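Major capsid protein (PDB 1NO7) forms, as the major structural subunit, the capsid shell of herpes simplex virus 1, the fragment here being the upper domain of that subunit. Local coordinates at residues R210-V215 with M237-D242; C304-G309 with T456-S461; A462-G467 with M476-G481. All coordinates share one frame; numbering follows the deposited sequence.

Contact 1 (R210-V215 with M237-D242); sequences RCAAFV and MAVYRD
Tyr240 reaches from helix 234-256 to the bend of loop 210-215, a worked example of one long aromatic side chain spanning the gap between a helix and an irregular loop. The backbones stay well apart, with the CA atoms of Ala212 and Tyr240 6.9 Å from each other, and the phenol fills the interval. With CG opposite the carbonyl carbon (chi1 -77°), the ring leaves the helix on the side of its own backbone N and carries the hydroxyl to the loop.

The loop answers with small bumps. The methyl of Ala212 points at the helix and settles into the notch between two successive helix side chains: its CB lies 3.9 Å from Val239 CG1 and 3.8 Å from Tyr240 CZ, and it approaches the phenol ring obliquely. Ala213 adds a second methyl, its CB 4.3 Å from Tyr240 CZ, so that two alanines border the hydroxyl end of the ring. Beyond them the hydroxyl faces the edge of the Phe214 ring, near the plane of that ring.

At its tip the phenol oxygen appears to accept a hydrogen bond from the backbone, Phe214 N to Tyr240 OH at 2.8 Å. The bond is bent, with an N-H...O angle of 138°, and doubtful in detail, because the oxygen is modelled too close to the neighbouring loop for its exact place to be trusted.

Around this pair, helix 218-226 lays Val224 and Val225 against Tyr240, while Trp206 of helix 195-208 packs on Val239. The Phe214 ring meets that of Phe177.

The chemistry is thus mostly apolar and buried, and the one polar group that Tyr240 brings to the loop is probably answered by a main-chain N-H, a partner set by the course of the loop backbone.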
loop_
_atom_site.group_PDB
_atom_site.type_symbol
_atom_site.label_atom_id
_atom_site.label_comp_id
_atom_site.label_asym_id
_atom_site.label_seq_id
_atom_site.Cartn_x
_atom_site.Cartn_y
_atom_site.Cartn_z
ATOM N N ARG A 210 23.874 1.585 3.395
ATOM C CA ARG A 210 23.080 2.113 4.503
ATOM C C ARG A 210 21.627 2.364 4.072
ATOM O O ARG A 210 21.267 3.486 3.733
ATOM C CB ARG A 210 23.747 3.392 5.000
ATOM C CG ARG A 210 25.264 3.299 4.903
ATOM C CD ARG A 210 25.987 4.474 5.538
ATOM N NE ARG A 210 25.829 4.517 6.991
ATOM C CZ ARG A 210 25.992 3.471 7.797
ATOM N NH1 ARG A 210 26.317 2.281 7.300
ATOM N NH2 ARG A 210 25.845 3.619 9.108
ATOM N N CYS A 211 20.797 1.316 4.097
ATOM C CA CYS A 211 19.386 1.403 3.684
ATOM C C CYS A 211 18.445 0.534 4.508
ATOM O O CYS A 211 18.687 -0.661 4.706
ATOM C CB CYS A 211 19.228 0.980 2.231
ATOM S SG CYS A 211 20.277 1.897 1.121
ATOM N N ALA A 212 17.353 1.131 4.969
ATOM C CA ALA A 212 16.380 0.401 5.767
ATOM C C ALA A 212 15.907 -0.800 4.964
ATOM O O ALA A 212 15.479 -0.665 3.816
ATOM C CB ALA A 212 15.222 1.293 6.100
ATOM N N ALA A 213 16.004 -1.972 5.580
ATOM C CA ALA A 213 15.619 -3.225 4.953
ATOM C C ALA A 213 14.177 -3.338 4.449
ATOM O O ALA A 213 13.977 -3.454 3.243
ATOM C CB ALA A 213 15.925 -4.377 5.891
ATOM N N PHE A 214 13.168 -3.289 5.319
ATOM C CA PHE A 214 11.807 -3.467 4.797
ATOM C C PHE A 214 10.828 -2.277 4.805
ATOM O O PHE A 214 9.612 -2.479 4.988
ATOM C CB PHE A 214 11.133 -4.633 5.505
ATOM C CG PHE A 214 11.885 -5.923 5.394
ATOM C CD1 PHE A 214 13.129 -6.076 6.011
ATOM C CD2 PHE A 214 11.344 -7.000 4.682
ATOM C CE1 PHE A 214 13.824 -7.269 5.929
ATOM C CE2 PHE A 214 12.031 -8.213 4.588
ATOM C CZ PHE A 214 13.273 -8.351 5.212
ATOM N N VAL A 215 11.327 -1.058 4.581
ATOM C CA VAL A 215 10.483 0.151 4.575
ATOM C C VAL A 215 9.214 0.099 3.702
ATOM O O VAL A 215 8.317 0.938 3.852
ATOM C CB VAL A 215 11.272 1.336 4.094
ATOM C CG1 VAL A 215 12.452 1.562 4.994
ATOM C CG2 VAL A 215 11.731 1.073 2.661
ATOM N N MET A 237 19.311 0.919 13.747
ATOM C CA MET A 237 18.005 0.827 14.404
ATOM C C MET A 237 17.424 2.209 14.415
ATOM O O MET A 237 16.212 2.372 14.283
ATOM C CB MET A 237 18.083 0.332 15.844
ATOM C CG MET A 237 16.690 0.275 16.506
ATOM S SD MET A 237 15.531 -0.946 15.752
ATOM C CE MET A 237 14.398 -1.258 17.148
ATOM N N ALA A 238 18.309 3.196 14.576
ATOM C CA ALA A 238 17.930 4.611 14.593
ATOM C C ALA A 238 16.861 4.830 13.527
ATOM O O ALA A 238 15.703 5.140 13.835
ATOM C CB ALA A 238 19.153 5.487 14.295
ATOM N N VAL A 239 17.266 4.647 12.272
ATOM C CA VAL A 239 16.368 4.801 11.142
ATOM C C VAL A 239 14.980 4.244 11.420
ATOM O O VAL A 239 14.007 4.993 11.527
ATOM C CB VAL A 239 16.929 4.106 9.898
ATOM C CG1 VAL A 239 15.860 4.025 8.823
ATOM C CG2 VAL A 239 18.156 4.876 9.384
ATOM N N TYR A 240 14.875 2.927 11.524
ATOM C CA TYR A 240 13.573 2.309 11.784
ATOM C C TYR A 240 12.725 3.009 12.857
ATOM O O TYR A 240 11.493 3.104 12.720
ATOM C CB TYR A 240 13.760 0.841 12.165
ATOM C CG TYR A 240 14.043 -0.008 10.969
ATOM C CD1 TYR A 240 15.352 -0.189 10.494
ATOM C CD2 TYR A 240 12.991 -0.568 10.261
ATOM C CE1 TYR A 240 15.591 -0.912 9.327
ATOM C CE2 TYR A 240 13.212 -1.280 9.112
ATOM C CZ TYR A 240 14.504 -1.452 8.638
ATOM O OH TYR A 240 14.651 -2.135 7.449
ATOM N N ARG A 241 13.377 3.478 13.923
ATOM C CA ARG A 241 12.681 4.166 15.008
ATOM C C ARG A 241 12.193 5.501 14.456
ATOM O O ARG A 241 10.989 5.775 14.427
ATOM C CB ARG A 241 13.630 4.429 16.180
ATOM C CG ARG A 241 14.257 3.196 16.818
ATOM C CD ARG A 241 15.501 3.603 17.614
ATOM N NE ARG A 241 16.096 2.498 18.361
ATOM C CZ ARG A 241 15.506 1.889 19.384
ATOM N NH1 ARG A 241 14.303 2.275 19.783
ATOM N NH2 ARG A 241 16.120 0.899 20.014
ATOM N N ASP A 242 13.152 6.315 14.008
ATOM C CA ASP A 242 12.868 7.630 13.449
ATOM C C ASP A 242 11.640 7.556 12.546
ATOM O O ASP A 242 10.733 8.383 12.646
ATOM C CB ASP A 242 14.068 8.137 12.648
ATOM C CG ASP A 242 14.174 9.647 12.662
ATOM O OD1 ASP A 242 15.030 10.204 11.939
ATOM O OD2 ASP A 242 13.401 10.279 13.415
#

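Contact 2 (C304-G309 with T456-S461); sequences CRVSAG and TALLCS
A small three-stranded antiparallel sheet owes one of its outermost strands within the chain, the two-residue strand 307-308, to pairing with the central strand 457-462. Ser307 and Leu459 form the hydrogen-bonded pair: Ser307 N reaches Leu459 O at 2.8 Å, and Leu459 N returns a nearly straight bond (174°) to Ser307 O at 3.2 Å. Ala308 and Leu458 are the following non-hydrogen-bonded pair, on the other face of the sheet from Ser307 and Leu459. There Leu458 CD1 leans across to within 3.8 Å of Ala308 CB, and Leu292 of helix 290-296 and Leu333 of strand 332-334 pack on Leu458. Val306 extends the apolar contact, its CG2 lying 3.9 Å from Cys460 CB.

Main-chain bonds continue beyond the short strand, where Arg305 N donates to Ser461 O at 3.0 Å from above the carbonyl plane. Ser461 OG makes a weak bond to Arg305 O, its stronger partner being Arg477; the poorly ordered guanidinium of Arg305 leads away and is modelled in a salt bridge with Asp303.

At the opposite end Gly309 N donates to Ala457 O at 2.9 Å, nearly along the C=O axis, and the methyl CG2 of Thr456 lies 3.7 Å from the same nitrogen.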
loop_
_atom_site.group_PDB
_atom_site.type_symbol
_atom_site.label_atom_id
_atom_site.label_comp_id
_atom_site.label_asym_id
_atom_site.label_seq_id
_atom_site.Cartn_x
_atom_site.Cartn_y
_atom_site.Cartn_z
ATOM N N CYS A 304 -21.992 1.743 3.716
ATOM C CA CYS A 304 -20.736 1.179 3.250
ATOM C C CYS A 304 -20.987 -0.085 2.437
ATOM O O CYS A 304 -21.894 -0.860 2.735
ATOM C CB CYS A 304 -19.833 0.852 4.437
ATOM S SG CYS A 304 -19.513 2.262 5.523
ATOM N N ARG A 305 -20.185 -0.275 1.399
ATOM C CA ARG A 305 -20.303 -1.443 0.542
ATOM C C ARG A 305 -18.910 -1.930 0.179
ATOM O O ARG A 305 -18.188 -1.265 -0.570
ATOM C CB ARG A 305 -21.069 -1.106 -0.738
ATOM C CG ARG A 305 -22.517 -0.736 -0.522
ATOM C CD ARG A 305 -23.309 -0.890 -1.812
ATOM N NE ARG A 305 -24.741 -0.705 -1.595
ATOM C CZ ARG A 305 -25.321 0.475 -1.405
ATOM N NH1 ARG A 305 -24.588 1.581 -1.414
ATOM N NH2 ARG A 305 -26.629 0.548 -1.195
ATOM N N VAL A 306 -18.529 -3.085 0.716
ATOM C CA VAL A 306 -17.218 -3.647 0.417
ATOM C C VAL A 306 -17.414 -4.891 -0.435
ATOM O O VAL A 306 -18.235 -5.749 -0.104
ATOM C CB VAL A 306 -16.467 -4.049 1.698
ATOM C CG1 VAL A 306 -15.048 -4.457 1.348
ATOM C CG2 VAL A 306 -16.471 -2.900 2.695
ATOM N N SER A 307 -16.674 -4.975 -1.537
ATOM C CA SER A 307 -16.754 -6.130 -2.426
ATOM C C SER A 307 -15.407 -6.844 -2.498
ATOM O O SER A 307 -14.438 -6.317 -3.062
ATOM C CB SER A 307 -17.168 -5.708 -3.830
ATOM O OG SER A 307 -17.189 -6.834 -4.689
ATOM N N ALA A 308 -15.350 -8.043 -1.925
ATOM C CA ALA A 308 -14.121 -8.828 -1.909
ATOM C C ALA A 308 -13.998 -9.678 -3.174
ATOM O O ALA A 308 -14.678 -10.694 -3.336
ATOM C CB ALA A 308 -14.090 -9.711 -0.661
ATOM N N GLY A 309 -13.140 -9.234 -4.084
ATOM C CA GLY A 309 -12.950 -9.948 -5.329
ATOM C C GLY A 309 -14.267 -10.190 -6.045
ATOM O O GLY A 309 -14.303 -10.859 -7.080
ATOM N N THR A 456 -6.363 -10.755 -2.375
ATOM C CA THR A 456 -7.665 -10.320 -2.881
ATOM C C THR A 456 -7.832 -8.837 -3.189
ATOM O O THR A 456 -7.377 -7.980 -2.421
ATOM C CB THR A 456 -8.774 -10.694 -1.903
ATOM O OG1 THR A 456 -8.488 -11.972 -1.324
ATOM C CG2 THR A 456 -10.106 -10.757 -2.631
ATOM N N ALA A 457 -8.510 -8.549 -4.306
ATOM C CA ALA A 457 -8.787 -7.170 -4.748
ATOM C C ALA A 457 -10.005 -6.651 -3.979
ATOM O O ALA A 457 -11.074 -7.272 -3.986
ATOM C CB ALA A 457 -9.065 -7.139 -6.253
ATOM N N LEU A 458 -9.849 -5.510 -3.324
ATOM C CA LEU A 458 -10.934 -4.953 -2.528
ATOM C C LEU A 458 -11.478 -3.613 -3.033
ATOM O O LEU A 458 -10.726 -2.640 -3.196
ATOM C CB LEU A 458 -10.454 -4.804 -1.078
ATOM C CG LEU A 458 -11.194 -5.613 -0.011
ATOM C CD1 LEU A 458 -11.363 -7.047 -0.484
ATOM C CD2 LEU A 458 -10.427 -5.540 1.312
ATOM N N LEU A 459 -12.786 -3.567 -3.280
ATOM C CA LEU A 459 -13.448 -2.337 -3.726
ATOM C C LEU A 459 -14.500 -1.965 -2.689
ATOM O O LEU A 459 -15.534 -2.630 -2.578
ATOM C CB LEU A 459 -14.136 -2.529 -5.083
ATOM C CG LEU A 459 -14.938 -1.290 -5.523
ATOM C CD1 LEU A 459 -13.956 -0.135 -5.791
ATOM C CD2 LEU A 459 -15.765 -1.592 -6.785
ATOM N N CYS A 460 -14.238 -0.918 -1.918
ATOM C CA CYS A 460 -15.196 -0.493 -0.901
ATOM C C CYS A 460 -15.810 0.866 -1.274
ATOM O O CYS A 460 -15.377 1.495 -2.246
ATOM C CB CYS A 460 -14.504 -0.438 0.465
ATOM S SG CYS A 460 -12.826 0.242 0.402
ATOM N N SER A 461 -16.821 1.314 -0.526
ATOM C CA SER A 461 -17.460 2.596 -0.837
ATOM C C SER A 461 -18.493 3.079 0.170
ATOM O O SER A 461 -18.872 2.355 1.087
ATOM C CB SER A 461 -18.143 2.515 -2.191
ATOM O OG SER A 461 -19.219 1.591 -2.157
#

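Contact 3 (A462-G467 with M476-G481); sequences AAPDAG and MRIFDG
Arg477 lies along the backbone of Ala462 and Ala463, an instance of a charged side chain packing through its flat and aliphatic parts while its nitrogens look elsewhere. Its CB is 3.5 Å from Ala462 O, and its CG is 4.1 Å from the methyl CB of Ala463. A bend at chi3 (81°) then folds the chain back so that one face of the guanidinium covers Ala462, with Ala462 CA 3.5 Å above the plane and displaced toward the rim. The nitrogens are spent outside this contact: NH1 bonds to Ser461 OG and NH2 forms a salt bridge with Asp303. Together these would fix the rotation of the group and hold its face over the backbone.

Ile478 supplies the bridge proper, an antiparallel hydrogen-bonded pair with Ala462. Ile478 N donates to Ala462 O at 2.8 Å, and Ala462 N gives the return bond to Ile478 O at 3.2 Å, in the carbonyl plane. The side chain extends, CG1 opposite the carbonyl carbon and chi2 170°, until CD1 touches Pro464 CG at 4.1 Å; isoleucine and proline cross obliquely there.

Phe479 turns its CB away from the loop, yet its ring atom CE1 lies in plane at the edge of the Arg477 guanidinium.

The pair closes the loop end of a beta hairpin with a long connection, in which strand 478-483 lies at the margin of the sheet and strand 457-462 at its centre. Asp480 continues the pairing through a backbone bond to Cys460, while on the loop side Asp465 makes a salt bridge with Lys580, just ahead of helix 583-593.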
loop_
_atom_site.group_PDB
_atom_site.type_symbol
_atom_site.label_atom_id
_atom_site.label_comp_id
_atom_site.label_asym_id
_atom_site.label_seq_id
_atom_site.Cartn_x
_atom_site.Cartn_y
_atom_site.Cartn_z
ATOM N N ALA A 462 -18.981 4.299 -0.055
ATOM C CA ALA A 462 -19.988 4.917 0.807
ATOM C C ALA A 462 -20.300 6.371 0.426
ATOM O O ALA A 462 -19.569 7.012 -0.349
ATOM C CB ALA A 462 -19.537 4.859 2.270
ATOM N N ALA A 463 -21.407 6.875 0.969
ATOM C CA ALA A 463 -21.817 8.249 0.744
ATOM C C ALA A 463 -21.065 9.049 1.801
ATOM O O ALA A 463 -20.694 8.517 2.850
ATOM C CB ALA A 463 -23.314 8.393 0.932
ATOM N N PRO A 464 -20.823 10.335 1.534
ATOM C CA PRO A 464 -20.111 11.280 2.412
ATOM C C PRO A 464 -20.594 11.366 3.876
ATOM O O PRO A 464 -21.728 11.004 4.186
ATOM C CB PRO A 464 -20.272 12.600 1.669
ATOM C CG PRO A 464 -20.282 12.150 0.214
ATOM C CD PRO A 464 -21.212 10.977 0.266
ATOM N N ASP A 465 -19.725 11.854 4.765
ATOM C CA ASP A 465 -20.052 11.994 6.192
ATOM C C ASP A 465 -20.919 13.221 6.524
ATOM O O ASP A 465 -22.148 13.149 6.446
ATOM C CB ASP A 465 -18.767 12.033 7.039
ATOM C CG ASP A 465 -17.749 13.064 6.542
ATOM O OD1 ASP A 465 -17.181 13.803 7.381
ATOM O OD2 ASP A 465 -17.506 13.122 5.317
ATOM N N ALA A 466 -20.280 14.332 6.905
ATOM C CA ALA A 466 -20.985 15.580 7.243
ATOM C C ALA A 466 -21.550 16.245 5.984
ATOM O O ALA A 466 -21.512 17.469 5.825
ATOM C CB ALA A 466 -20.041 16.537 7.967
ATOM N N GLY A 467 -22.064 15.404 5.093
ATOM C CA GLY A 467 -22.654 15.850 3.850
ATOM C C GLY A 467 -24.040 15.239 3.734
ATOM O O GLY A 467 -24.208 14.090 3.321
ATOM N N MET A 476 -24.108 10.517 -5.899
ATOM C CA MET A 476 -22.766 9.949 -6.226
ATOM C C MET A 476 -21.926 9.482 -5.022
ATOM O O MET A 476 -21.610 10.328 -4.190
ATOM C CB MET A 476 -21.974 11.019 -6.943
ATOM C CG MET A 476 -21.609 10.687 -8.378
ATOM S SD MET A 476 -23.052 10.154 -9.329
ATOM C CE MET A 476 -22.796 8.375 -9.316
ATOM N N ARG A 477 -21.520 8.152 -4.886
ATOM C CA ARG A 477 -20.814 7.696 -3.699
ATOM C C ARG A 477 -19.326 7.611 -3.966
ATOM O O ARG A 477 -18.889 7.494 -5.113
ATOM C CB ARG A 477 -21.367 6.337 -3.243
ATOM C CG ARG A 477 -22.757 6.450 -2.623
ATOM C CD ARG A 477 -23.594 5.171 -2.720
ATOM N NE ARG A 477 -23.277 4.181 -1.694
ATOM C CZ ARG A 477 -22.210 3.389 -1.715
ATOM N NH1 ARG A 477 -21.339 3.461 -2.712
ATOM N NH2 ARG A 477 -22.013 2.517 -0.738
ATOM N N ILE A 478 -18.555 7.686 -2.889
ATOM C CA ILE A 478 -17.105 7.638 -2.972
ATOM C C ILE A 478 -16.582 6.215 -3.127
ATOM O O ILE A 478 -17.017 5.307 -2.418
ATOM C CB ILE A 478 -16.493 8.234 -1.715
ATOM C CG1 ILE A 478 -17.046 9.643 -1.508
ATOM C CG2 ILE A 478 -14.981 8.255 -1.835
ATOM C CD1 ILE A 478 -16.692 10.248 -0.164
ATOM N N PHE A 479 -15.659 6.017 -4.061
ATOM C CA PHE A 479 -15.086 4.694 -4.265
ATOM C C PHE A 479 -13.604 4.656 -3.981
ATOM O O PHE A 479 -12.856 5.564 -4.361
ATOM C CB PHE A 479 -15.316 4.199 -5.686
ATOM C CG PHE A 479 -16.733 3.866 -5.976
ATOM C CD1 PHE A 479 -17.534 3.318 -4.990
ATOM C CD2 PHE A 479 -17.263 4.076 -7.237
ATOM C CE1 PHE A 479 -18.853 2.978 -5.248
ATOM C CE2 PHE A 479 -18.586 3.740 -7.518
ATOM C CZ PHE A 479 -19.387 3.187 -6.516
ATOM N N ASP A 480 -13.188 3.578 -3.328
ATOM C CA ASP A 480 -11.794 3.386 -2.972
ATOM C C ASP A 480 -11.383 1.920 -3.106
ATOM O O ASP A 480 -12.124 1.009 -2.719
ATOM C CB ASP A 480 -11.562 3.878 -1.540
ATOM C CG ASP A 480 -11.940 5.339 -1.356
ATOM O OD1 ASP A 480 -11.294 6.211 -1.989
ATOM O OD2 ASP A 480 -12.884 5.613 -0.582
ATOM N N GLY A 481 -10.200 1.706 -3.676
ATOM C CA GLY A 481 -9.692 0.359 -3.846
ATOM C C GLY A 481 -8.718 -0.011 -2.735
ATOM O O GLY A 481 -8.421 0.804 -1.850
#

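In the fold
Contacts 2 and 3 belong to one sheet and share strand 457-462, which pairs with 307-308 in the first and 478-483 in the second; their centres are about 13 Å apart. Contact 2 is buried, contact 3 is at the surface; they touch where Arg477 meets Ser461, and the carboxylate of Asp303 is shared by Arg477 and, less certainly, Arg305. Contact 1 is also buried but lies across the chain's centre, its own centre about 33 Å from that of contact 2 and 36 Å from that of contact 3. Where the sheet contacts rest on repeated main-chain hydrogen bonds, this helix-to-loop contact rests on methyl groups against a tyrosine, with one hydrogen bond of uncertain geometry between its segments.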